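Local coordinates for protein Cg9734-pa (Drosophila melanogaster, PDB 2BK9) that binds heme with two axial histidines as a hexacoordinate insect globin, and probably carries oxygen and may act as a peroxidase, at residues A[13-18]-A[119-124]; A[27-32]-A[56-61]; A[84-89]-A[139-144]; A[101-106]-A[146-151]. The protein carries 1 engineered substitution. All coordinates share one frame; numbering follows the deposited sequence. Where two conformers were deposited one is given.

Contact 1: residues A[13-18]-A[119-124]. Engineered in segment 119-124: Ser121 (natural residue Cys).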
# COMPACT_ATOMS: atom_id res chain seq x y z
N TRP A 13 -6.73 5.84 10.46
CA TRP A 13 -5.57 4.98 10.35
C TRP A 13 -5.18 4.34 11.68
O TRP A 13 -4.62 3.26 11.67
CB TRP A 13 -4.39 5.83 9.84
CG TRP A 13 -3.09 5.15 9.71
CD1 TRP A 13 -1.94 5.54 10.30
CD2 TRP A 13 -2.75 4.04 8.87
NE1 TRP A 13 -0.90 4.74 9.88
CE2 TRP A 13 -1.37 3.80 9.03
CE3 TRP A 13 -3.47 3.20 8.02
CZ2 TRP A 13 -0.72 2.78 8.33
CZ3 TRP A 13 -2.81 2.19 7.37
CH2 TRP A 13 -1.45 1.99 7.52
N GLU A 14 -5.52 4.99 12.80
CA GLU A 14 -5.13 4.47 14.09
C GLU A 14 -5.59 3.03 14.27
O GLU A 14 -4.91 2.27 14.96
CB GLU A 14 -5.68 5.32 15.24
CG GLU A 14 -5.09 6.71 15.27
CD GLU A 14 -5.65 7.57 16.38
OE1 GLU A 14 -6.42 7.10 17.22
OE2 GLU A 14 -5.31 8.77 16.41
N ILE A 15 -6.76 2.66 13.76
CA ILE A 15 -7.29 1.32 13.97
C ILE A 15 -6.43 0.26 13.25
O ILE A 15 -5.85 -0.60 13.91
CB ILE A 15 -8.76 1.28 13.63
CG1 ILE A 15 -9.53 2.09 14.66
CG2 ILE A 15 -9.27 -0.15 13.57
CD1 ILE A 15 -10.98 2.34 14.31
N PRO A 16 -6.29 0.28 11.92
CA PRO A 16 -5.51 -0.78 11.26
C PRO A 16 -4.04 -0.73 11.64
O PRO A 16 -3.39 -1.78 11.69
CB PRO A 16 -5.74 -0.55 9.77
CG PRO A 16 -6.19 0.89 9.68
CD PRO A 16 -6.99 1.11 10.93
N VAL A 17 -3.46 0.45 11.87
CA VAL A 17 -2.05 0.52 12.17
C VAL A 17 -1.75 -0.02 13.56
O VAL A 17 -0.59 -0.33 13.87
CB VAL A 17 -1.48 1.95 12.01
CG1 VAL A 17 -1.76 2.82 13.23
CG2 VAL A 17 -0.01 1.89 11.74
N ALA A 18 -2.76 -0.17 14.43
CA ALA A 18 -2.55 -0.75 15.74
C ALA A 18 -2.09 -2.19 15.63
O ALA A 18 -1.45 -2.71 16.56
CB ALA A 18 -3.78 -0.67 16.57
N ALA A 119 -12.92 -1.72 5.38
CA ALA A 119 -13.48 -2.63 6.36
C ALA A 119 -12.91 -2.37 7.74
O ALA A 119 -13.64 -2.30 8.71
CB ALA A 119 -13.27 -4.06 5.92
N ALA A 120 -11.59 -2.25 7.85
CA ALA A 120 -10.95 -2.17 9.16
C ALA A 120 -11.44 -0.95 9.94
O ALA A 120 -11.68 -1.05 11.16
CB ALA A 120 -9.48 -2.16 9.04
N SER A 121 -11.61 0.19 9.28
CA SER A 121 -12.02 1.41 9.96
C SER A 121 -13.47 1.76 9.71
O SER A 121 -13.90 2.86 10.08
CB SER A 121 -11.10 2.54 9.57
OG SER A 121 -9.81 2.26 10.03
N SER A 122 -14.22 0.86 9.09
CA SER A 122 -15.63 1.09 8.81
C SER A 122 -15.85 2.42 8.13
O SER A 122 -16.65 3.24 8.57
CB SER A 122 -16.48 0.97 10.06
OG SER A 122 -16.32 -0.33 10.66
N LEU A 123 -15.14 2.64 7.03
CA LEU A 123 -15.19 3.90 6.32
C LEU A 123 -16.48 4.00 5.53
O LEU A 123 -16.82 3.09 4.80
CB LEU A 123 -14.03 4.03 5.36
CG LEU A 123 -12.63 3.94 5.95
CD1 LEU A 123 -11.61 4.04 4.84
CD2 LEU A 123 -12.36 4.96 7.00
N ASP A 124 -17.16 5.13 5.66
CA ASP A 124 -18.29 5.42 4.79
C ASP A 124 -17.77 5.84 3.41
O ASP A 124 -16.57 5.92 3.21
CB ASP A 124 -19.27 6.41 5.42
CG ASP A 124 -18.75 7.80 5.53
OD1 ASP A 124 -17.86 8.20 4.78
OD2 ASP A 124 -19.27 8.56 6.40

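Contact 2: residues A[27-32]-A[56-61]. With HEM (protoporphyrin IX containing Fe), chain B.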
# COMPACT_ATOMS: atom_id res chain seq x y z
N ILE A 27 -4.09 -7.40 3.70
CA ILE A 27 -3.77 -6.83 2.42
C ILE A 27 -3.09 -7.85 1.53
O ILE A 27 -3.51 -8.10 0.39
CB ILE A 27 -2.91 -5.57 2.58
CG1 ILE A 27 -3.70 -4.45 3.24
CG2 ILE A 27 -2.32 -5.16 1.25
CD1 ILE A 27 -2.87 -3.25 3.68
N LEU A 28 -2.01 -8.46 2.03
CA LEU A 28 -1.22 -9.27 1.13
C LEU A 28 -1.85 -10.62 0.82
O LEU A 28 -1.76 -11.09 -0.30
CB LEU A 28 0.20 -9.30 1.71
CG LEU A 28 1.35 -9.57 0.81
CD1 LEU A 28 1.47 -8.57 -0.33
CD2 LEU A 28 2.63 -9.65 1.58
N THR A 29 -2.52 -11.24 1.79
CA THR A 29 -3.26 -12.45 1.44
C THR A 29 -4.34 -12.16 0.39
O THR A 29 -4.52 -12.96 -0.52
CB THR A 29 -3.87 -13.19 2.62
OG1 THR A 29 -4.80 -12.36 3.30
CG2 THR A 29 -2.83 -13.74 3.56
N GLN A 30 -5.03 -11.03 0.50
CA GLN A 30 -6.08 -10.73 -0.47
C GLN A 30 -5.48 -10.49 -1.85
O GLN A 30 -6.02 -10.92 -2.86
CB GLN A 30 -6.94 -9.52 -0.00
CG GLN A 30 -8.01 -9.16 -1.03
CD GLN A 30 -8.93 -7.97 -0.77
OE1 GLN A 30 -9.72 -7.60 -1.66
NE2 GLN A 30 -8.92 -7.40 0.42
N PHE A 31 -4.36 -9.77 -1.87
CA PHE A 31 -3.64 -9.54 -3.12
C PHE A 31 -3.33 -10.87 -3.82
O PHE A 31 -3.60 -11.03 -4.99
CB PHE A 31 -2.41 -8.76 -2.77
CG PHE A 31 -1.50 -8.41 -3.91
CD1 PHE A 31 -1.92 -7.67 -5.01
CD2 PHE A 31 -0.17 -8.73 -3.83
CE1 PHE A 31 -1.05 -7.28 -5.99
CE2 PHE A 31 0.72 -8.32 -4.80
CZ PHE A 31 0.26 -7.59 -5.88
N PHE A 32 -2.76 -11.80 -3.07
CA PHE A 32 -2.36 -13.07 -3.68
C PHE A 32 -3.55 -13.99 -3.97
O PHE A 32 -3.49 -14.78 -4.90
CB PHE A 32 -1.33 -13.79 -2.83
CG PHE A 32 -0.05 -13.07 -2.66
CD1 PHE A 32 0.64 -12.55 -3.75
CD2 PHE A 32 0.51 -12.91 -1.40
CE1 PHE A 32 1.82 -11.89 -3.54
CE2 PHE A 32 1.71 -12.27 -1.22
CZ PHE A 32 2.37 -11.80 -2.29
N ALA A 56 8.10 -15.75 7.18
CA ALA A 56 8.79 -14.55 7.65
C ALA A 56 8.97 -13.47 6.58
O ALA A 56 8.85 -12.28 6.87
CB ALA A 56 10.12 -14.94 8.28
N ARG A 57 9.24 -13.89 5.36
CA ARG A 57 9.39 -12.93 4.30
C ARG A 57 8.06 -12.32 3.90
O ARG A 57 7.99 -11.15 3.55
CB ARG A 57 10.16 -13.55 3.15
CG ARG A 57 11.63 -13.71 3.50
CD ARG A 57 12.47 -14.27 2.37
NE ARG A 57 13.89 -14.14 2.69
CZ ARG A 57 14.55 -14.85 3.60
NH1 ARG A 57 13.96 -15.82 4.26
NH2 ARG A 57 15.85 -14.61 3.83
N PHE A 58 6.99 -13.11 3.90
CA PHE A 58 5.68 -12.55 3.73
C PHE A 58 5.42 -11.49 4.78
O PHE A 58 4.97 -10.39 4.48
CB PHE A 58 4.64 -13.66 3.79
CG PHE A 58 3.22 -13.17 3.78
CD1 PHE A 58 2.45 -13.17 2.63
CD2 PHE A 58 2.62 -12.75 4.94
CE1 PHE A 58 1.16 -12.73 2.65
CE2 PHE A 58 1.32 -12.28 4.95
CZ PHE A 58 0.57 -12.32 3.79
N ARG A 59 5.70 -11.83 6.02
CA ARG A 59 5.46 -10.90 7.13
C ARG A 59 6.26 -9.61 6.98
O ARG A 59 5.75 -8.55 7.26
CB ARG A 59 5.77 -11.58 8.46
CG ARG A 59 4.64 -12.43 8.93
CD ARG A 59 4.62 -12.60 10.44
NE ARG A 59 5.87 -13.22 10.83
CZ ARG A 59 6.12 -14.52 10.76
NH1 ARG A 59 5.20 -15.37 10.35
NH2 ARG A 59 7.30 -15.00 11.10
N ALA A 60 7.48 -9.73 6.48
CA ALA A 60 8.29 -8.57 6.29
C ALA A 60 7.67 -7.65 5.23
O ALA A 60 7.65 -6.45 5.42
CB ALA A 60 9.70 -9.01 5.87
N HIS A 61 7.20 -8.20 4.12
CA HIS A 61 6.62 -7.34 3.09
C HIS A 61 5.29 -6.74 3.55
O HIS A 61 5.00 -5.58 3.29
CB HIS A 61 6.45 -8.09 1.75
CG HIS A 61 6.18 -7.17 0.61
ND1 HIS A 61 4.92 -6.81 0.19
CD2 HIS A 61 7.03 -6.49 -0.20
CE1 HIS A 61 5.03 -5.95 -0.81
NE2 HIS A 61 6.29 -5.74 -1.07
CHA HEM B . 10.17 -5.56 -1.80
CHB HEM B . 7.34 -2.00 -0.25
CHC HEM B . 4.11 -3.29 -3.50
CHD HEM B . 6.71 -7.09 -4.73
C1A HEM B . 9.70 -4.45 -1.16
C2A HEM B . 10.49 -3.60 -0.26
C3A HEM B . 9.72 -2.58 0.18
C4A HEM B . 8.43 -2.80 -0.42
CMA HEM B . 10.02 -1.40 1.12
CAA HEM B . 11.96 -3.87 0.09
CBA HEM B . 12.87 -3.44 -1.06
CGA HEM B . 14.27 -3.86 -0.68
O1A HEM B . 14.62 -5.07 -0.84
O2A HEM B . 15.04 -2.99 -0.24
C1B HEM B . 6.17 -2.06 -0.96
C2B HEM B . 5.12 -1.09 -0.88
C3B HEM B . 4.21 -1.45 -1.80
C4B HEM B . 4.70 -2.60 -2.49
CMB HEM B . 5.11 0.07 0.08
CAB HEM B . 2.97 -0.75 -2.19
CBB HEM B . 2.19 -0.06 -1.38
C1C HEM B . 4.51 -4.42 -4.13
C2C HEM B . 3.82 -5.12 -5.21
C3C HEM B . 4.51 -6.22 -5.51
C4C HEM B . 5.68 -6.22 -4.67
CMC HEM B . 2.53 -4.62 -5.86
CAC HEM B . 4.11 -7.23 -6.56
CBC HEM B . 4.39 -8.51 -6.58
C1D HEM B . 7.87 -7.04 -4.04
C2D HEM B . 8.96 -7.91 -4.21
C3D HEM B . 9.99 -7.48 -3.34
C4D HEM B . 9.45 -6.31 -2.69
CMD HEM B . 8.99 -9.13 -5.12
CAD HEM B . 11.34 -8.12 -3.19
CBD HEM B . 11.31 -9.28 -2.24
CGD HEM B . 12.63 -9.96 -2.08
O1D HEM B . 12.69 -11.04 -1.45
O2D HEM B . 13.66 -9.43 -2.59
NA HEM B . 8.46 -3.91 -1.26
NB HEM B . 5.90 -3.00 -1.96
NC HEM B . 5.65 -5.12 -3.83
ND HEM B . 8.19 -6.07 -3.12
FE HEM B . 7.06 -4.55 -2.51

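Contact 3: residues A[84-89]-A[139-144]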
# COMPACT_ATOMS: atom_id res chain seq x y z
N LYS A 84 8.09 15.18 0.83
CA LYS A 84 8.38 13.96 1.55
C LYS A 84 7.64 12.77 0.94
O LYS A 84 8.21 11.67 0.86
CB LYS A 84 8.03 14.13 3.01
CG LYS A 84 8.98 15.02 3.78
CD LYS A 84 8.50 15.34 5.19
CE LYS A 84 9.52 16.16 5.98
NZ LYS A 84 10.79 15.52 6.22
N LEU A 85 6.41 12.97 0.48
CA LEU A 85 5.69 11.89 -0.22
C LEU A 85 6.40 11.51 -1.51
O LEU A 85 6.52 10.34 -1.85
CB LEU A 85 4.25 12.27 -0.49
CG LEU A 85 3.35 12.41 0.73
CD1 LEU A 85 2.03 13.00 0.35
CD2 LEU A 85 3.16 11.07 1.42
N ASP A 86 6.84 12.51 -2.26
CA ASP A 86 7.54 12.24 -3.50
C ASP A 86 8.79 11.41 -3.21
O ASP A 86 9.10 10.45 -3.94
CB ASP A 86 7.90 13.51 -4.24
CG ASP A 86 8.41 13.19 -5.61
OD1 ASP A 86 7.63 12.93 -6.52
OD2 ASP A 86 9.61 13.16 -5.85
N GLU A 87 9.52 11.76 -2.15
CA GLU A 87 10.70 11.00 -1.79
C GLU A 87 10.35 9.57 -1.45
O GLU A 87 10.98 8.64 -1.93
CB GLU A 87 11.40 11.70 -0.63
CG GLU A 87 12.61 10.95 -0.20
CD GLU A 87 13.30 11.52 1.03
OE1 GLU A 87 12.78 12.46 1.72
OE2 GLU A 87 14.39 11.00 1.36
N ILE A 88 9.41 9.38 -0.53
CA ILE A 88 9.04 8.05 -0.06
C ILE A 88 8.70 7.17 -1.26
O ILE A 88 9.17 6.04 -1.39
CB ILE A 88 7.89 8.15 0.94
CG1 ILE A 88 8.37 8.78 2.27
CG2 ILE A 88 7.25 6.81 1.16
CD1 ILE A 88 7.25 9.26 3.15
N TRP A 89 7.78 7.66 -2.07
CA TRP A 89 7.14 6.79 -3.07
C TRP A 89 7.97 6.63 -4.34
O TRP A 89 7.86 5.63 -5.02
CB TRP A 89 5.71 7.23 -3.31
CG TRP A 89 4.88 6.92 -2.12
CD1 TRP A 89 4.56 7.76 -1.07
CD2 TRP A 89 4.33 5.66 -1.79
NE1 TRP A 89 3.84 7.06 -0.13
CE2 TRP A 89 3.68 5.78 -0.56
CE3 TRP A 89 4.30 4.43 -2.44
CZ2 TRP A 89 3.00 4.72 0.02
CZ3 TRP A 89 3.63 3.39 -1.85
CH2 TRP A 89 2.97 3.55 -0.64
N TYR A 139 0.16 6.89 -5.85
CA TYR A 139 0.28 6.12 -7.11
C TYR A 139 0.74 6.99 -8.26
O TYR A 139 1.48 6.50 -9.13
CB TYR A 139 -1.04 5.42 -7.44
CG TYR A 139 -1.08 4.04 -6.86
CD1 TYR A 139 -0.77 3.76 -5.52
CD2 TYR A 139 -1.40 2.96 -7.64
CE1 TYR A 139 -0.77 2.50 -4.99
CE2 TYR A 139 -1.40 1.65 -7.09
CZ TYR A 139 -1.03 1.45 -5.78
OH TYR A 139 -1.01 0.19 -5.22
N ALA A 140 0.33 8.26 -8.29
CA ALA A 140 0.86 9.19 -9.30
C ALA A 140 2.38 9.25 -9.19
O ALA A 140 3.06 9.28 -10.21
N ILE A 141 2.90 9.26 -7.97
CA ILE A 141 4.31 9.32 -7.75
C ILE A 141 4.99 8.04 -8.26
O ILE A 141 6.01 8.09 -8.98
CB ILE A 141 4.64 9.58 -6.28
CG1 ILE A 141 4.07 10.91 -5.78
CG2 ILE A 141 6.16 9.48 -6.10
CD1 ILE A 141 4.02 11.06 -4.28
N ILE A 142 4.45 6.88 -7.89
CA ILE A 142 5.01 5.63 -8.37
C ILE A 142 5.06 5.63 -9.89
O ILE A 142 6.04 5.24 -10.54
CB ILE A 142 4.17 4.42 -7.88
CG1 ILE A 142 4.15 4.34 -6.34
CG2 ILE A 142 4.71 3.10 -8.48
CD1 ILE A 142 3.24 3.27 -5.86
N PHE A 143 3.94 6.01 -10.49
CA PHE A 143 3.75 5.78 -11.93
C PHE A 143 4.52 6.74 -12.82
O PHE A 143 4.73 6.44 -13.99
CB PHE A 143 2.26 5.79 -12.29
CG PHE A 143 1.50 4.57 -11.84
CD1 PHE A 143 2.04 3.57 -11.06
CD2 PHE A 143 0.21 4.43 -12.23
CE1 PHE A 143 1.31 2.44 -10.70
CE2 PHE A 143 -0.52 3.33 -11.83
CZ PHE A 143 0.01 2.35 -11.06
N LYS A 144 5.03 7.83 -12.26
CA LYS A 144 5.95 8.68 -13.01
C LYS A 144 7.37 8.16 -12.94
O LYS A 144 8.25 8.80 -13.48
CB LYS A 144 5.83 10.19 -12.65
CG LYS A 144 6.28 10.55 -11.29
CD LYS A 144 6.18 12.07 -11.09
CE LYS A 144 6.46 12.56 -9.65
NZ LYS A 144 7.84 12.24 -9.19

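Contact 4: residues A[101-106]-A[146-151]. With MG (magnesium ion), chain D; HEM (protoporphyrin IX containing Fe), chain B.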
# COMPACT_ATOMS: atom_id res chain seq x y z
N VAL A 101 7.46 -5.11 -11.30
CA VAL A 101 6.12 -4.94 -10.77
C VAL A 101 5.37 -3.95 -11.67
O VAL A 101 5.73 -2.77 -11.73
CB VAL A 101 6.14 -4.49 -9.31
CG1 VAL A 101 4.74 -4.24 -8.81
CG2 VAL A 101 6.86 -5.52 -8.46
N SER A 102 4.39 -4.45 -12.39
CA SER A 102 3.73 -3.68 -13.42
C SER A 102 2.76 -2.69 -12.82
O SER A 102 2.34 -2.81 -11.67
CB SER A 102 2.99 -4.59 -14.33
OG SER A 102 1.92 -5.19 -13.65
N LYS A 103 2.31 -1.75 -13.64
CA LYS A 103 1.26 -0.88 -13.19
C LYS A 103 -0.03 -1.66 -12.88
O LYS A 103 -0.72 -1.33 -11.92
CB LYS A 103 1.00 0.25 -14.19
CG LYS A 103 2.20 1.21 -14.20
CD LYS A 103 2.01 2.43 -15.07
CE LYS A 103 3.22 3.35 -14.92
NZ LYS A 103 3.20 4.60 -15.67
N GLU A 104 -0.33 -2.70 -13.66
CA GLU A 104 -1.44 -3.55 -13.33
C GLU A 104 -1.29 -4.18 -11.94
O GLU A 104 -2.26 -4.18 -11.18
CB GLU A 104 -1.61 -4.65 -14.40
CG GLU A 104 -2.82 -5.52 -14.10
CD GLU A 104 -2.96 -6.75 -14.92
OE1 GLU A 104 -4.10 -7.26 -15.04
OE2 GLU A 104 -1.94 -7.20 -15.48
N SER A 105 -0.10 -4.69 -11.63
CA SER A 105 0.13 -5.26 -10.32
C SER A 105 -0.08 -4.23 -9.21
O SER A 105 -0.74 -4.51 -8.21
CB SER A 105 1.54 -5.81 -10.28
OG SER A 105 1.87 -6.38 -9.06
N TYR A 106 0.49 -3.04 -9.34
CA TYR A 106 0.22 -1.98 -8.39
C TYR A 106 -1.28 -1.69 -8.28
O TYR A 106 -1.80 -1.52 -7.17
CB TYR A 106 0.95 -0.70 -8.73
CG TYR A 106 2.41 -0.68 -8.31
CD1 TYR A 106 2.78 -0.61 -6.98
CD2 TYR A 106 3.40 -0.68 -9.27
CE1 TYR A 106 4.08 -0.53 -6.58
CE2 TYR A 106 4.73 -0.59 -8.89
CZ TYR A 106 5.07 -0.48 -7.55
OH TYR A 106 6.36 -0.36 -7.16
N ILE A 146 8.06 4.57 -13.54
CA ILE A 146 8.12 3.28 -14.21
C ILE A 146 7.30 3.32 -15.47
O ILE A 146 6.40 4.13 -15.63
CB ILE A 146 7.65 2.12 -13.30
CG1 ILE A 146 6.24 2.37 -12.75
CG2 ILE A 146 8.65 1.89 -12.18
CD1 ILE A 146 5.61 1.15 -12.17
N ASP A 147 7.64 2.41 -16.38
CA ASP A 147 6.80 2.10 -17.52
C ASP A 147 5.67 1.15 -17.11
O ASP A 147 5.56 0.76 -15.95
CB ASP A 147 7.64 1.62 -18.71
CG ASP A 147 8.19 0.20 -18.60
OD1 ASP A 147 7.79 -0.56 -17.68
OD2 ASP A 147 9.02 -0.19 -19.46
N ASP A 148 4.81 0.83 -18.06
CA ASP A 148 3.64 0.02 -17.73
C ASP A 148 4.06 -1.33 -17.14
O ASP A 148 3.29 -1.94 -16.41
CB ASP A 148 2.78 -0.26 -18.95
CG ASP A 148 1.94 0.86 -19.38
OD1 ASP A 148 1.93 1.91 -18.75
OD2 ASP A 148 1.12 0.67 -20.31
N ASP A 149 5.20 -1.89 -17.54
CA ASP A 149 5.64 -3.20 -17.09
C ASP A 149 6.49 -3.17 -15.84
O ASP A 149 6.85 -4.23 -15.30
CB ASP A 149 6.40 -3.90 -18.22
CG ASP A 149 5.57 -4.09 -19.41
OD1 ASP A 149 4.38 -4.45 -19.32
OD2 ASP A 149 6.04 -3.83 -20.50
N GLY A 150 6.75 -1.97 -15.30
CA GLY A 150 7.56 -1.87 -14.11
C GLY A 150 9.03 -1.70 -14.29
O GLY A 150 9.77 -1.75 -13.32
N ASN A 151 9.48 -1.47 -15.51
CA ASN A 151 10.85 -1.10 -15.75
C ASN A 151 11.07 0.38 -15.51
O ASN A 151 10.11 1.15 -15.43
CB ASN A 151 11.24 -1.41 -17.21
CG ASN A 151 11.01 -2.85 -17.61
OD1 ASN A 151 10.12 -3.11 -18.46
ND2 ASN A 151 11.69 -3.75 -17.01
MG MG D . 9.91 0.41 -21.18
CHA HEM B . 10.17 -5.56 -1.80
CHB HEM B . 7.34 -2.00 -0.25
CHC HEM B . 4.11 -3.29 -3.50
CHD HEM B . 6.71 -7.09 -4.73
C1A HEM B . 9.70 -4.45 -1.16
C2A HEM B . 10.49 -3.60 -0.26
C3A HEM B . 9.72 -2.58 0.18
C4A HEM B . 8.43 -2.80 -0.42
CMA HEM B . 10.02 -1.40 1.12
CAA HEM B . 11.96 -3.87 0.09
CBA HEM B . 12.87 -3.44 -1.06
CGA HEM B . 14.27 -3.86 -0.68
O1A HEM B . 14.62 -5.07 -0.84
O2A HEM B . 15.04 -2.99 -0.24
C1B HEM B . 6.17 -2.06 -0.96
C2B HEM B . 5.12 -1.09 -0.88
C3B HEM B . 4.21 -1.45 -1.80
C4B HEM B . 4.70 -2.60 -2.49
CMB HEM B . 5.11 0.07 0.08
CAB HEM B . 2.97 -0.75 -2.19
CBB HEM B . 2.19 -0.06 -1.38
C1C HEM B . 4.51 -4.42 -4.13
C2C HEM B . 3.82 -5.12 -5.21
C3C HEM B . 4.51 -6.22 -5.51
C4C HEM B . 5.68 -6.22 -4.67
CMC HEM B . 2.53 -4.62 -5.86
CAC HEM B . 4.11 -7.23 -6.56
CBC HEM B . 4.39 -8.51 -6.58
C1D HEM B . 7.87 -7.04 -4.04
C2D HEM B . 8.96 -7.91 -4.21
C3D HEM B . 9.99 -7.48 -3.34
C4D HEM B . 9.45 -6.31 -2.69
CMD HEM B . 8.99 -9.13 -5.12
CAD HEM B . 11.34 -8.12 -3.19
CBD HEM B . 11.31 -9.28 -2.24
CGD HEM B . 12.63 -9.96 -2.08
O1D HEM B . 12.69 -11.04 -1.45
O2D HEM B . 13.66 -9.43 -2.59
NA HEM B . 8.46 -3.91 -1.26
NB HEM B . 5.90 -3.00 -1.96
NC HEM B . 5.65 -5.12 -3.83
ND HEM B . 8.19 -6.07 -3.12
FE HEM B . 7.06 -4.55 -2.51
O HOH W 1 8.29 -2.10 -10.94
O HOH W 2 3.78 3.96 -18.26
O HOH W 3 9.62 2.54 -20.98
O HOH W 4 8.12 0.18 -22.20

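Contact 1: residues A[13-18]-A[119-124]
Pro16 turns the CB and CD atoms of its ring to two different partners at the end of helix 103-120. CB meets the methyl of Ala120 (Pro16 CB to Ala120 CB 4.1 Å), while CD lies against the hydroxyl of the engineered Ser121, a cysteine in the natural chain, with Pro16 CD 3.2 Å from Ser121 OG. In this variant the hydroxyl is hydrogen-bonded to the carbonyl O of Thr12, which Pro16, lacking an N-H, cannot bond where helix 3-17 is kinked. OG takes this position because it stands anti to the carbonyl carbon of its own residue (chi1 -64°). Here the N-terminal helix of the globin fold meets the C-terminal end of helix 103-120, which is closed by a Schellman motif: Ser122 has positive phi, with Leu123 N bonded to Thr118 O and a weak bond from Ser122 N to Ala119 O. Ile15, at the exposed margin, adds two contacts. Its CG2 branch lies 3.5 Å from Ala120 O, and Ile15 CB passes 3.9 Å from Ser121 OG. The side chains of Pro16 and Trp13 also pack on Leu117 of helix 103-120.

Contact 2: residues A[27-32]-A[56-61]
His61 NE2 binds the heme iron at 2.0 Å, with His96 NE2 as the other axial ligand, while the opposite part of the imidazole borders Leu28 across the contact. In one of its two modelled conformers, Leu28 places CD2 at the ring edge, 3.9 Å from His61 ND1, and CD1 lies equally near. The same CD2 also serves Phe58, whose CE1 and CZ are bordered by Leu28 CB and CG. With Leu28 CG anti to its backbone N (chi1 -156°), CD2 stands over one face of the phenyl ring, 3.9 Å from its centroid and 24° off the normal, a CH-pi contact. Phe32 approaches the same ring differently: Phe32 CE2 and Phe58 CE1 meet at 3.9 Å, each near the plane of the other ring. Thr29 adds its methyl, with CG2 3.7 Å from Phe58 CZ, and its hydroxyl bonds back to Ala25 O. These side chains fill the crossing of helices 20-34 and 56-75 on the distal side of the heme, where the segment axes run at 108° to one another, 10.8 Å apart. Phe31 CZ lies 3.7 Å from heme CMC, and Phe42 packs edge-to-face with His61. ND1 is buried with no hydrogen-bond partner, so the distal imidazole is held by the iron and by apolar neighbours, and an external ligand such as oxygen would be expected to displace it from the sixth coordination site.

Contact 3: residues A[84-89]-A[139-144]
Helices 81-96 and 125-143 of the globin fold cross on the proximal side of the heme, and Trp89 and Ile141 lie at the centre of this crossing. The segment axes pass 9.0 Å apart with a signed angle of -52°. Ile141 works with two branches. CG2 presses on Trp89 CB at 3.6 Å, and CD1 reaches the backbone one turn earlier, 3.6 Å from Leu85 O, with the CB of Leu85 alongside. Ile142 adds its CD1, which meets the benzo part of the indole obliquely, 3.8 Å from Trp89 CE3. The indole is held by more than this contact, since Trp89 NE1 is hydrogen-bonded to Ser72 OG, Phe69 packs edge-to-face with it, and it touches the heme. At the outer margin a salt bridge closes the apolar packing. Asp86 holds its carboxylate near helix 125-143 with CG anti to the backbone N (chi1 -171°), and Lys144, its chain extended as far as CE and bent at the last torsion, lays NZ 2.8 Å from Asp86 OD1, on the syn lone pair. The two side chains meet at about a right angle. Buried apolar packing round Trp89, which touches the heme, with a charged pair at the solvent-facing margin, joins the proximal helix, which also carries the axial ligand His96, to the last helix of a globin.

Contact 4: residues A[101-106]-A[146-151]
Lys103 N donates to Asp148 O at 2.9 Å with an N-H...O angle of 164°, reaching the carbonyl from above its plane. This amide belongs to the first turn of helix 103-120 and lacks an acceptor within the helix. Ser102 is the N-cap, its OG accepting from Ser105 N (2.9 Å). The Lys103 side chain runs extended past Ile146, bringing NZ to Phe143 O and, by a weak bond, to Ile146 O (3.2 Å), while a water links NZ to Asp148 OD1. A second water donates to both Val101 O and Gly150 O. Asp148 and Gly150 belong to a type I turn, residues 147-150, whose first residue binds a magnesium ion through Asp147 OD2 at 2.0 Å. Gly150, with no side chain, lets its CA come 3.1 Å from Val101 O. Further in, Ile146 CD1 packs obliquely on the Tyr106 ring, 3.8 Å from CE2, and Val101 CG1 lies over one face of that ring, off toward its rim, and is 3.7 Å from heme CMC. The C-terminal tail thus lies over the start of helix 103-120, where the Tyr106 side chain also packs against Ile142 and Phe143 of helix 125-143.

From the N terminus, helix 3-17 is the first to be tied to a distant part of the chain: contact 1 joins it to the end of helix 103-120, closing a loop of about a hundred residues. Nested inside that loop, contact 2 pairs helices 20-34 and 56-75 on the distal side of the heme. Contact 3 opens within the same loop but closes beyond it, on helix 125-143, and so crosses contact 1. Contact 4 crosses both, linking the start of helix 103-120 to the C-terminal tail. Contacts 3 and 4 adjoin, with Tyr139 OH 2.7 Å from Tyr106 O, whereas contacts 2 and 4 meet through Phe31 and Ser105 beside the heme, which both touch.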